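Taurine:2-oxoglutarate aminotransferase (Bifidobacterium kashiwanohense PV20-2, PDB 6JIX) probably transfers the amino group of taurine to 2-oxoglutarate, using pyridoxal 5'-phosphate as its cofactor. Local coordinates at residues S119-I124 / I148-A153; P134-C139 / P169-F174; S142-T147 / A215-S220; S154-R159 / F410-N415. One frame throughout, in Å; residues are numbered along the deposited sequence.

Interactions 1 and 3 are fully buried, whereas interactions 2 and 4 include partly exposed residues. Strands 135-139 and 213-219 are neighbours in the main sheet, so interactions 2 and 3 lie in the same sheet. Interaction 1 packs helices 116-131 and 148-153 beside it, and a bond from Ser138 OG to Ala153 O joins it to interaction 2. The chemistry changes with position: backbone bonding dominates at the sheet edge, a carboxylate meeting backbone N-H groups marks interactions 1 and 3 near the cofactor and subunit interface, and interaction 4, between a loop and the segment entering strand 415-418, depends on charged side chains and a tryptophan.

Interaction 1 (S119-I124 / I148-A153); sequences SNENAI and IGASNA
Glu121 reaches Gly149 and Ala150 with the carboxylate at the end of its side chain, while Ile124 meets the same helix with its terminal methyl. Glu121 OE1 takes a weak hydrogen bond from Gly149 N at 3.1 Å. A second weak one, fairly straight, comes from Ala150 N to Glu121 OE1 at 3.4 Å. These two N-H groups belong to the first turn of helix 148-153, and Thr147 OG1, just ahead of it, also bonds to OE1. The Glu121 chain gets there by a bend at chi2 (-101°), which swings the carboxylate across to the helix start. Glu121 OE2 packs against Gly149 CA, an approach consistent with glycine at this position.

The two helices pass almost at right angles (82°), their axes 8.4 Å apart, and Glu121 CA comes within 5.5 Å of Ala150 CA. In this fold type I aminotransferase, helix 116-131 begins with the cofactor-binding residues Gly116 and Ala117, and helix 148-153 follows the loop that lines the same pocket. Asn120 belongs to that pocket too: its CB approaches Ala150 CB at 4.5 Å, and its amide is bonded to Thr278, Asp252 and His144.

The apolar part of the contact rests on Ile124, whose CG1 stands anti to the carbonyl carbon (chi1 -69°) and carries CD1 to 4.2 Å from Ala153 CB, with Phe171 touching both residues. Toward the dimer interface, the carboxylate of Glu121 also accepts from Ile148 N of the second subunit, whose own Glu121 returns the bond to Ile148 N here.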
loop_
_atom_site.group_PDB
_atom_site.type_symbol
_atom_site.label_atom_id
_atom_site.label_comp_id
_atom_site.label_asym_id
_atom_site.label_seq_id
_atom_site.Cartn_x
_atom_site.Cartn_y
_atom_site.Cartn_z
ATOM N N SER A 119 6.359 0.963 -2.840
ATOM C CA SER A 119 7.356 0.809 -3.893
ATOM C C SER A 119 8.745 1.271 -3.428
ATOM O O SER A 119 9.759 0.653 -3.774
ATOM C CB SER A 119 6.910 1.561 -5.143
ATOM O OG SER A 119 6.273 2.763 -4.775
ATOM N N ASN A 120 8.824 2.311 -2.603
ATOM C CA ASN A 120 10.125 2.654 -2.035
ATOM C C ASN A 120 10.597 1.599 -1.042
ATOM O O ASN A 120 11.786 1.249 -1.025
ATOM C CB ASN A 120 10.074 4.042 -1.410
ATOM C CG ASN A 120 10.083 5.129 -2.464
ATOM O OD1 ASN A 120 10.662 4.940 -3.528
ATOM N ND2 ASN A 120 9.422 6.246 -2.195
ATOM N N GLU A 121 9.682 1.096 -0.195
ATOM C CA GLU A 121 10.003 -0.012 0.708
ATOM C C GLU A 121 10.634 -1.162 -0.052
ATOM O O GLU A 121 11.639 -1.737 0.372
ATOM C CB GLU A 121 8.745 -0.515 1.421
ATOM C CG GLU A 121 7.982 0.509 2.234
ATOM C CD GLU A 121 8.275 0.389 3.715
ATOM O OE1 GLU A 121 7.484 0.922 4.520
ATOM O OE2 GLU A 121 9.303 -0.237 4.073
ATOM N N ASN A 122 10.035 -1.524 -1.176
ATOM C CA ASN A 122 10.505 -2.683 -1.906
ATOM C C ASN A 122 11.787 -2.372 -2.662
ATOM O O ASN A 122 12.685 -3.223 -2.733
ATOM C CB ASN A 122 9.396 -3.179 -2.846
ATOM C CG ASN A 122 8.375 -4.052 -2.121
ATOM O OD1 ASN A 122 8.731 -5.050 -1.484
ATOM N ND2 ASN A 122 7.103 -3.665 -2.191
ATOM N N ALA A 123 11.913 -1.148 -3.191
ATOM C CA ALA A 123 13.164 -0.760 -3.832
ATOM C C ALA A 123 14.321 -0.846 -2.847
ATOM O O ALA A 123 15.383 -1.390 -3.169
ATOM C CB ALA A 123 13.048 0.646 -4.422
ATOM N N ILE A 124 14.117 -0.346 -1.630
ATOM C CA ILE A 124 15.104 -0.512 -0.569
ATOM C C ILE A 124 15.442 -1.988 -0.368
ATOM O O ILE A 124 16.619 -2.371 -0.337
ATOM C CB ILE A 124 14.585 0.115 0.732
ATOM C CG1 ILE A 124 14.539 1.628 0.613
ATOM C CG2 ILE A 124 15.423 -0.354 1.924
ATOM C CD1 ILE A 124 13.678 2.252 1.677
ATOM N N ILE A 148 6.966 2.419 7.978
ATOM C CA ILE A 148 8.196 2.504 8.776
ATOM C C ILE A 148 9.435 2.553 7.879
ATOM O O ILE A 148 10.391 3.293 8.151
ATOM C CB ILE A 148 8.266 1.343 9.791
ATOM C CG1 ILE A 148 7.038 1.389 10.722
ATOM C CG2 ILE A 148 9.590 1.379 10.590
ATOM C CD1 ILE A 148 7.161 0.586 11.976
ATOM N N GLY A 149 9.456 1.755 6.812
ATOM C CA GLY A 149 10.617 1.761 5.937
ATOM C C GLY A 149 10.755 3.052 5.146
ATOM O O GLY A 149 11.814 3.693 5.149
ATOM N N ALA A 150 9.688 3.451 4.446
ATOM C CA ALA A 150 9.775 4.660 3.638
ATOM C C ALA A 150 9.915 5.911 4.504
ATOM O O ALA A 150 10.542 6.891 4.080
ATOM C CB ALA A 150 8.547 4.772 2.734
ATOM N N SER A 151 9.364 5.889 5.726
ATOM C CA SER A 151 9.409 7.066 6.585
ATOM C C SER A 151 10.783 7.239 7.214
ATOM O O SER A 151 11.251 8.372 7.374
ATOM C CB SER A 151 8.329 6.984 7.667
ATOM O OG SER A 151 8.159 8.241 8.300
ATOM N N ASN A 152 11.452 6.135 7.571
ATOM C CA ASN A 152 12.839 6.247 8.009
ATOM C C ASN A 152 13.711 6.791 6.884
ATOM O O ASN A 152 14.648 7.563 7.130
ATOM C CB ASN A 152 13.361 4.896 8.502
ATOM C CG ASN A 152 13.150 4.700 9.985
ATOM O OD1 ASN A 152 13.939 5.163 10.822
ATOM N ND2 ASN A 152 12.078 4.012 10.324
ATOM N N ALA A 153 13.407 6.419 5.637
ATOM C CA ALA A 153 14.160 6.966 4.516
ATOM C C ALA A 153 13.798 8.420 4.232
ATOM O O ALA A 153 14.620 9.152 3.664
ATOM C CB ALA A 153 13.935 6.115 3.264
#

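Interaction 2 (P134-C139 / P169-F174); sequences PKIFSC and PGFVHF
Phe137 turns one ring face to Val172, whose CB sits 4.0 Å from the ring centroid and 28° off the ring normal, a CH-pi contact. The two side chains lie alongside each other, and Val172 CG1 covers the ring toward its rim. Further along the same face of the sheet, Phe137 CD2 comes within 4.2 Å of Phe174 CD1. The ring of Phe174, set by chi1 (65°) between its own backbone N and carbonyl carbon, reaches back over Cys139, with CZ 3.4 Å from Cys139 SG in an oblique sulfur-aromatic contact. Replacing Phe137 with an alanine removes the ring, which would probably leave Val172 without its aromatic partner and open a gap beside Phe174.

The two backbones are joined by a parallel ladder. Ile136 N donates to Gly170 O at 2.6 Å and Ser138 N to Val172 O at 3.0 Å. In return, Val172 N and Phe174 N donate to Ile136 O and Ser138 O. Strand 135-139 is also bonded to strand 213-219, whereas strand 171-174 is outermost in this chain. With helices 148-153 and 159-162 lying between the two strands in sequence, this is a beta-alpha-beta crossover at the edge of the mixed seven-stranded sheet characteristic of fold type I aminotransferases.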
loop_
_atom_site.group_PDB
_atom_site.type_symbol
_atom_site.label_atom_id
_atom_site.label_comp_id
_atom_site.label_asym_id
_atom_site.label_seq_id
_atom_site.Cartn_x
_atom_site.Cartn_y
_atom_site.Cartn_z
ATOM N N PRO A 134 24.144 -3.006 3.786
ATOM C CA PRO A 134 23.001 -2.685 4.662
ATOM C C PRO A 134 22.421 -1.278 4.531
ATOM O O PRO A 134 21.228 -1.091 4.777
ATOM C CB PRO A 134 23.584 -2.901 6.065
ATOM C CG PRO A 134 25.056 -2.558 5.913
ATOM C CD PRO A 134 25.442 -2.881 4.485
ATOM N N LYS A 135 23.228 -0.287 4.149
ATOM C CA LYS A 135 22.884 1.116 4.363
ATOM C C LYS A 135 22.175 1.740 3.168
ATOM O O LYS A 135 22.505 1.456 2.014
ATOM C CB LYS A 135 24.147 1.924 4.674
ATOM C CG LYS A 135 24.650 1.759 6.094
ATOM C CD LYS A 135 25.998 2.437 6.286
ATOM C CE LYS A 135 26.817 1.736 7.374
ATOM N NZ LYS A 135 27.780 2.659 8.032
ATOM N N ILE A 136 21.242 2.644 3.468
ATOM C CA ILE A 136 20.534 3.462 2.486
ATOM C C ILE A 136 20.837 4.923 2.801
ATOM O O ILE A 136 20.611 5.371 3.933
ATOM C CB ILE A 136 19.012 3.235 2.523
ATOM C CG1 ILE A 136 18.646 1.770 2.251
ATOM C CG2 ILE A 136 18.312 4.227 1.587
ATOM C CD1 ILE A 136 18.933 1.286 0.837
ATOM N N PHE A 137 21.348 5.659 1.815
ATOM C CA PHE A 137 21.481 7.110 1.917
ATOM C C PHE A 137 20.256 7.786 1.313
ATOM O O PHE A 137 19.787 7.400 0.232
ATOM C CB PHE A 137 22.741 7.598 1.185
ATOM C CG PHE A 137 23.977 7.657 2.049
ATOM C CD1 PHE A 137 24.349 6.578 2.832
ATOM C CD2 PHE A 137 24.771 8.791 2.063
ATOM C CE1 PHE A 137 25.485 6.632 3.634
ATOM C CE2 PHE A 137 25.923 8.854 2.861
ATOM C CZ PHE A 137 26.276 7.769 3.652
ATOM N N SER A 138 19.754 8.819 1.990
ATOM C CA SER A 138 18.673 9.604 1.405
ATOM C C SER A 138 18.731 11.026 1.939
ATOM O O SER A 138 19.391 11.308 2.947
ATOM C CB SER A 138 17.299 8.987 1.672
ATOM O OG SER A 138 17.151 8.633 3.026
ATOM N N CYS A 139 18.011 11.918 1.258
ATOM C CA CYS A 139 18.126 13.345 1.529
ATOM C C CYS A 139 17.246 13.753 2.699
ATOM O O CYS A 139 16.133 13.240 2.867
ATOM C CB CYS A 139 17.730 14.163 0.306
ATOM S SG CYS A 139 18.537 13.697 -1.205
ATOM N N PRO A 169 17.693 0.667 11.512
ATOM C CA PRO A 169 19.125 0.771 11.204
ATOM C C PRO A 169 19.390 0.866 9.707
ATOM O O PRO A 169 18.629 0.369 8.870
ATOM C CB PRO A 169 19.718 -0.518 11.793
ATOM C CG PRO A 169 18.628 -1.132 12.615
ATOM C CD PRO A 169 17.339 -0.669 12.009
ATOM N N GLY A 170 20.507 1.497 9.377
ATOM C CA GLY A 170 20.955 1.534 8.005
ATOM C C GLY A 170 20.389 2.661 7.186
ATOM O O GLY A 170 20.458 2.601 5.954
ATOM N N PHE A 171 19.825 3.680 7.823
ATOM C CA PHE A 171 19.249 4.820 7.122
ATOM C C PHE A 171 20.054 6.067 7.478
ATOM O O PHE A 171 19.849 6.659 8.544
ATOM C CB PHE A 171 17.779 4.982 7.476
ATOM C CG PHE A 171 16.901 3.963 6.836
ATOM C CD1 PHE A 171 16.452 4.140 5.531
ATOM C CD2 PHE A 171 16.531 2.807 7.537
ATOM C CE1 PHE A 171 15.643 3.185 4.936
ATOM C CE2 PHE A 171 15.723 1.839 6.947
ATOM C CZ PHE A 171 15.274 2.023 5.652
ATOM N N VAL A 172 20.943 6.472 6.567
ATOM C CA VAL A 172 21.799 7.639 6.730
ATOM C C VAL A 172 21.262 8.777 5.870
ATOM O O VAL A 172 21.014 8.600 4.668
ATOM C CB VAL A 172 23.253 7.322 6.344
ATOM C CG1 VAL A 172 24.167 8.473 6.757
ATOM C CG2 VAL A 172 23.699 6.042 6.980
ATOM N N HIS A 173 21.123 9.957 6.469
ATOM C CA HIS A 173 20.568 11.116 5.790
ATOM C C HIS A 173 21.659 12.123 5.475
ATOM O O HIS A 173 22.524 12.398 6.313
ATOM C CB HIS A 173 19.472 11.751 6.643
ATOM C CG HIS A 173 18.286 10.863 6.818
ATOM N ND1 HIS A 173 18.096 10.083 7.940
ATOM C CD2 HIS A 173 17.251 10.585 5.988
ATOM C CE1 HIS A 173 16.981 9.384 7.805
ATOM N NE2 HIS A 173 16.450 9.671 6.631
ATOM N N PHE A 174 21.626 12.658 4.256
ATOM C CA PHE A 174 22.527 13.729 3.860
ATOM C C PHE A 174 21.735 14.950 3.435
ATOM O O PHE A 174 20.625 14.843 2.907
ATOM C CB PHE A 174 23.494 13.315 2.726
ATOM C CG PHE A 174 22.834 12.995 1.411
ATOM C CD1 PHE A 174 22.045 11.853 1.260
ATOM C CD2 PHE A 174 23.057 13.801 0.301
ATOM C CE1 PHE A 174 21.468 11.547 0.029
ATOM C CE2 PHE A 174 22.478 13.516 -0.919
ATOM C CZ PHE A 174 21.692 12.384 -1.065
#

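Interaction 3 (S142-T147 / A215-S220); sequences SYHGST and AILMES. With PLP (pyridoxal-5'-phosphate), chain G.
The carboxylate of Glu219 is met from above its plane rather than within it: Tyr143 N donates to Glu219 OE2 at 3.2 Å from a direction 56° out of the carboxylate plane. The bond itself is nearly straight, with 160° at the hydrogen. The other oxygen, OE1, is bonded to Gly223 N, so each oxygen of the group is held by a backbone N-H. An extended Glu219 side chain brings the carboxylate beside the cofactor, where Glu219 OE1 comes near the pyridoxal methyl, C2A.

His144 turns a ring face to Leu217. Leu217 CG stands 3.9 Å from the imidazole centroid and 20° off its normal, a CH-pi contact, with the two side chains coming from opposite directions. At the ring edge, in its plane, a water lies 2.9 Å from His144 NE2 and donates to Leu217 O at 2.7 Å, bridging the loop to strand 213-219. His144 ND1 is bonded to Asp252 OD2.

The loop also touches pyridoxal-5'-phosphate directly: Tyr143 O is 3.3 Å from cofactor C2, and the tyrosine ring has C4A at its edge, with CE2 3.6 Å from it. His144, which itself lines the cofactor pocket, has both imidazole nitrogens engaged and probably positions Asp252, while the Glu219 bond fixes the loop backbone at the methyl side of the cofactor pocket.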
loop_
_atom_site.group_PDB
_atom_site.type_symbol
_atom_site.label_atom_id
_atom_site.label_comp_id
_atom_site.label_asym_id
_atom_site.label_seq_id
_atom_site.Cartn_x
_atom_site.Cartn_y
_atom_site.Cartn_z
ATOM N N SER A 142 13.290 15.604 1.702
ATOM C CA SER A 142 12.677 14.569 0.880
ATOM C C SER A 142 11.508 13.949 1.630
ATOM O O SER A 142 11.452 13.980 2.868
ATOM C CB SER A 142 13.696 13.481 0.499
ATOM O OG SER A 142 13.856 12.510 1.528
ATOM N N TYR A 143 10.567 13.407 0.859
ATOM C CA TYR A 143 9.497 12.565 1.384
ATOM C C TYR A 143 9.347 11.339 0.494
ATOM O O TYR A 143 9.263 11.466 -0.735
ATOM C CB TYR A 143 8.165 13.313 1.471
ATOM C CG TYR A 143 7.044 12.473 2.048
ATOM C CD1 TYR A 143 7.012 12.158 3.403
ATOM C CD2 TYR A 143 6.017 11.980 1.234
ATOM C CE1 TYR A 143 5.981 11.383 3.949
ATOM C CE2 TYR A 143 4.979 11.206 1.766
ATOM C CZ TYR A 143 4.963 10.905 3.132
ATOM O OH TYR A 143 3.939 10.128 3.674
ATOM N N HIS A 144 9.309 10.153 1.124
ATOM C CA HIS A 144 9.214 8.883 0.409
ATOM C C HIS A 144 8.090 7.971 0.877
ATOM O O HIS A 144 8.022 6.822 0.428
ATOM C CB HIS A 144 10.537 8.112 0.510
ATOM C CG HIS A 144 11.694 8.830 -0.106
ATOM N ND1 HIS A 144 11.854 8.947 -1.470
ATOM C CD2 HIS A 144 12.742 9.481 0.457
ATOM C CE1 HIS A 144 12.962 9.626 -1.720
ATOM N NE2 HIS A 144 13.521 9.956 -0.569
ATOM N N GLY A 145 7.240 8.418 1.796
ATOM C CA GLY A 145 6.154 7.608 2.305
ATOM C C GLY A 145 6.144 7.586 3.821
ATOM O O GLY A 145 7.061 8.063 4.487
ATOM N N SER A 146 5.080 6.985 4.360
ATOM C CA SER A 146 4.815 7.050 5.792
ATOM C C SER A 146 4.969 5.716 6.509
ATOM O O SER A 146 5.020 5.698 7.750
ATOM C CB SER A 146 3.403 7.596 6.045
ATOM O OG SER A 146 2.497 7.044 5.115
ATOM N N THR A 147 5.057 4.608 5.785
ATOM C CA THR A 147 5.292 3.343 6.460
ATOM C C THR A 147 6.721 3.313 7.011
ATOM O O THR A 147 7.587 4.082 6.585
ATOM C CB THR A 147 5.002 2.174 5.507
ATOM O OG1 THR A 147 5.572 2.433 4.221
ATOM C CG2 THR A 147 3.508 2.016 5.319
ATOM N N ALA A 215 22.379 1.704 -1.573
ATOM C CA ALA A 215 21.658 2.577 -2.483
ATOM C C ALA A 215 21.624 4.003 -1.944
ATOM O O ALA A 215 21.566 4.235 -0.731
ATOM C CB ALA A 215 20.223 2.069 -2.703
ATOM N N ILE A 216 21.649 4.950 -2.870
ATOM C CA ILE A 216 21.270 6.318 -2.593
ATOM C C ILE A 216 19.881 6.507 -3.178
ATOM O O ILE A 216 19.659 6.255 -4.372
ATOM C CB ILE A 216 22.268 7.309 -3.203
ATOM C CG1 ILE A 216 23.595 7.259 -2.451
ATOM C CG2 ILE A 216 21.693 8.727 -3.190
ATOM C CD1 ILE A 216 24.590 8.260 -2.982
ATOM N N LEU A 217 18.939 6.936 -2.344
ATOM C CA LEU A 217 17.557 7.108 -2.762
ATOM C C LEU A 217 17.202 8.592 -2.743
ATOM O O LEU A 217 17.292 9.244 -1.696
ATOM C CB LEU A 217 16.630 6.308 -1.844
ATOM C CG LEU A 217 15.143 6.660 -1.794
ATOM C CD1 LEU A 217 14.455 6.375 -3.134
ATOM C CD2 LEU A 217 14.496 5.873 -0.682
ATOM N N MET A 218 16.814 9.132 -3.898
ATOM C CA MET A 218 16.449 10.544 -3.963
ATOM C C MET A 218 15.302 10.756 -4.932
ATOM O O MET A 218 15.209 10.078 -5.956
ATOM C CB MET A 218 17.634 11.485 -4.278
ATOM C CG MET A 218 18.724 10.972 -5.127
ATOM S SD MET A 218 20.264 11.879 -4.761
ATOM C CE MET A 218 19.815 13.604 -4.912
ATOM N N GLU A 219 14.382 11.641 -4.541
ATOM C CA GLU A 219 13.418 12.195 -5.486
ATOM C C GLU A 219 14.143 12.842 -6.654
ATOM O O GLU A 219 15.034 13.685 -6.463
ATOM C CB GLU A 219 12.542 13.251 -4.812
ATOM C CG GLU A 219 11.498 12.756 -3.849
ATOM C CD GLU A 219 10.772 13.906 -3.144
ATOM O OE1 GLU A 219 9.692 14.311 -3.637
ATOM O OE2 GLU A 219 11.271 14.397 -2.103
ATOM N N SER A 220 13.718 12.491 -7.870
ATOM C CA SER A 220 14.351 13.067 -9.059
ATOM C C SER A 220 14.423 14.588 -8.948
ATOM O O SER A 220 15.499 15.186 -9.077
ATOM C CB SER A 220 13.583 12.650 -10.319
ATOM O OG SER A 220 13.663 11.247 -10.559
HETATM N N1 PLP G . 7.408 9.645 -2.848
HETATM C C2 PLP G . 7.077 10.899 -3.168
HETATM C C2A PLP G . 8.022 11.766 -3.982
HETATM C C3 PLP G . 5.838 11.444 -2.750
HETATM O O3 PLP G . 5.470 12.740 -3.061
HETATM C C4 PLP G . 4.961 10.676 -2.018
HETATM C C4A PLP G . 3.607 11.306 -1.579
HETATM O O4A PLP G . 3.506 12.524 -1.430
HETATM C C5 PLP G . 5.356 9.339 -1.702
HETATM C C6 PLP G . 6.592 8.843 -2.141
HETATM C C5A PLP G . 4.384 8.423 -0.872
HETATM O O4P PLP G . 3.427 7.971 -1.777
HETATM P P PLP G . 2.047 7.303 -1.230
HETATM O O1P PLP G . 1.293 6.711 -2.340
HETATM O O2P PLP G . 2.317 6.149 -0.349
HETATM O O3P PLP G . 1.175 8.475 -0.396
HETATM O O HOH W 1 16.011 11.378 -0.674
#

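Interaction 4 (S154-R159 / F410-N415); sequences SGDWRR and FGRETN
Trp157 NE1 donates to Glu413 OE2 at 3.0 Å, using the syn lone pair of a carboxylate that stands nearly perpendicular to the indole, while Glu413 OE1 is bonded to His389 N. Arg158 NH2 forms a salt bridge with Asp156 OD1 at 3.1 Å, in the guanidinium plane. Bent at chi3 (65°), Arg412 lays its guanidinium flat on that of Arg158, centres 3.5 Å apart and planes within 6°, so that Arg412 NH1 sits over the middle of the Arg158 group. Asp156 OD1 also accepts from Asn225 ND2 and faces Arg412 NE, but the latter at 3.9 Å and well out of the guanidinium plane, a long pairing of charges alone.

Asp156, Arg158 and Arg412 make a salt-bridge network between two turns, a type I turn from Asp156 to Arg159 and a type II' turn from Arg412 to Asn415. The second turn leads into strand 415-418 of the three-stranded antiparallel sheet. With a leucine in place of Arg158, Asp156 would probably lose its close charged partner and Arg412 the flat group it stacks on.

Arg412 NH2 also packs obliquely against Trp157 CZ2 at 3.2 Å. The Arg158 guanidinium makes cation-pi contacts with Tyr143 and with Trp23, a glutamate-binding residue.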
loop_
_atom_site.group_PDB
_atom_site.type_symbol
_atom_site.label_atom_id
_atom_site.label_comp_id
_atom_site.label_asym_id
_atom_site.label_seq_id
_atom_site.Cartn_x
_atom_site.Cartn_y
_atom_site.Cartn_z
ATOM N N SER A 154 12.607 8.862 4.636
ATOM C CA SER A 154 12.171 10.229 4.371
ATOM C C SER A 154 12.892 11.227 5.268
ATOM O O SER A 154 13.187 10.942 6.436
ATOM C CB SER A 154 10.666 10.345 4.564
ATOM O OG SER A 154 10.026 9.543 3.601
ATOM N N GLY A 155 13.172 12.404 4.710
ATOM C CA GLY A 155 13.862 13.460 5.432
ATOM C C GLY A 155 12.995 14.358 6.296
ATOM O O GLY A 155 13.412 14.743 7.402
ATOM N N ASP A 156 11.796 14.713 5.825
ATOM C CA ASP A 156 11.058 15.749 6.534
ATOM C C ASP A 156 10.483 15.195 7.845
ATOM O O ASP A 156 10.480 13.986 8.110
ATOM C CB ASP A 156 9.988 16.396 5.632
ATOM C CG ASP A 156 8.796 15.470 5.297
ATOM O OD1 ASP A 156 8.225 15.637 4.185
ATOM O OD2 ASP A 156 8.413 14.608 6.132
ATOM N N TRP A 157 10.002 16.120 8.678
ATOM C CA TRP A 157 9.709 15.840 10.076
ATOM C C TRP A 157 8.598 14.818 10.279
ATOM O O TRP A 157 8.402 14.370 11.412
ATOM C CB TRP A 157 9.359 17.151 10.791
ATOM C CG TRP A 157 8.302 18.007 10.097
ATOM C CD1 TRP A 157 8.520 19.115 9.326
ATOM C CD2 TRP A 157 6.875 17.834 10.151
ATOM N NE1 TRP A 157 7.324 19.626 8.882
ATOM C CE2 TRP A 157 6.300 18.864 9.377
ATOM C CE3 TRP A 157 6.032 16.911 10.776
ATOM C CZ2 TRP A 157 4.922 18.995 9.210
ATOM C CZ3 TRP A 157 4.656 17.036 10.599
ATOM C CH2 TRP A 157 4.119 18.070 9.823
ATOM N N ARG A 158 7.870 14.431 9.230
ATOM C CA ARG A 158 6.882 13.368 9.386
ATOM C C ARG A 158 7.519 12.036 9.765
ATOM O O ARG A 158 6.798 11.112 10.170
ATOM C CB ARG A 158 6.063 13.238 8.104
ATOM C CG ARG A 158 5.134 14.436 7.859
ATOM C CD ARG A 158 4.316 14.238 6.616
ATOM N NE ARG A 158 5.079 14.601 5.430
ATOM C CZ ARG A 158 4.572 14.629 4.204
ATOM N NH1 ARG A 158 3.304 14.298 4.009
ATOM N NH2 ARG A 158 5.332 14.990 3.179
ATOM N N ARG A 159 8.842 11.916 9.615
ATOM C CA ARG A 159 9.597 10.755 10.073
ATOM C C ARG A 159 9.688 10.660 11.605
ATOM O O ARG A 159 9.844 9.552 12.133
ATOM C CB ARG A 159 11.004 10.809 9.460
ATOM C CG ARG A 159 12.110 10.244 10.344
ATOM C CD ARG A 159 13.361 9.995 9.538
ATOM N NE ARG A 159 13.892 11.252 9.039
ATOM C CZ ARG A 159 14.699 12.048 9.734
ATOM N NH1 ARG A 159 15.073 11.707 10.958
ATOM N NH2 ARG A 159 15.134 13.189 9.206
ATOM N N PHE A 410 -1.994 23.266 -2.574
ATOM C CA PHE A 410 -1.434 23.021 -1.254
ATOM C C PHE A 410 0.041 23.368 -1.308
ATOM O O PHE A 410 0.594 23.654 -2.370
ATOM C CB PHE A 410 -1.645 21.565 -0.800
ATOM C CG PHE A 410 -0.679 20.582 -1.428
ATOM C CD1 PHE A 410 -0.859 20.143 -2.741
ATOM C CD2 PHE A 410 0.411 20.096 -0.709
ATOM C CE1 PHE A 410 0.039 19.239 -3.330
ATOM C CE2 PHE A 410 1.313 19.189 -1.294
ATOM C CZ PHE A 410 1.128 18.763 -2.599
ATOM N N GLY A 411 0.679 23.317 -0.146
ATOM C CA GLY A 411 2.112 23.519 -0.069
ATOM C C GLY A 411 2.633 22.852 1.182
ATOM O O GLY A 411 1.870 22.354 2.012
ATOM N N ARG A 412 3.954 22.795 1.275
ATOM C CA ARG A 412 4.635 22.391 2.495
ATOM C C ARG A 412 5.627 23.476 2.866
ATOM O O ARG A 412 6.047 24.278 2.025
ATOM C CB ARG A 412 5.334 21.034 2.339
ATOM C CG ARG A 412 4.334 19.857 2.341
ATOM C CD ARG A 412 5.011 18.529 2.626
ATOM N NE ARG A 412 5.571 18.496 3.972
ATOM C CZ ARG A 412 4.918 18.039 5.032
ATOM N NH1 ARG A 412 3.683 17.561 4.905
ATOM N NH2 ARG A 412 5.503 18.062 6.216
ATOM N N GLU A 413 5.957 23.545 4.148
ATOM C CA GLU A 413 6.979 24.482 4.624
ATOM C C GLU A 413 6.589 25.895 4.199
ATOM O O GLU A 413 5.528 26.383 4.630
ATOM C CB GLU A 413 8.345 24.005 4.118
ATOM C CG GLU A 413 8.886 22.759 4.804
ATOM C CD GLU A 413 8.343 22.569 6.214
ATOM O OE1 GLU A 413 8.370 23.532 7.027
ATOM O OE2 GLU A 413 7.891 21.442 6.509
ATOM N N THR A 414 7.402 26.591 3.404
ATOM C CA THR A 414 7.218 27.996 3.070
ATOM C C THR A 414 6.808 28.167 1.611
ATOM O O THR A 414 7.009 29.243 1.035
ATOM C CB THR A 414 8.506 28.793 3.377
ATOM O OG1 THR A 414 8.211 30.170 3.633
ATOM C CG2 THR A 414 9.510 28.747 2.229
ATOM N N ASN A 415 6.230 27.121 1.002
ATOM C CA ASN A 415 5.977 27.095 -0.433
ATOM C C ASN A 415 4.502 26.987 -0.763
ATOM O O ASN A 415 3.703 26.436 -0.002
ATOM C CB ASN A 415 6.701 25.943 -1.108
ATOM C CG ASN A 415 8.144 25.902 -0.730
ATOM O OD1 ASN A 415 8.551 25.134 0.157
ATOM N ND2 ASN A 415 8.934 26.770 -1.352
#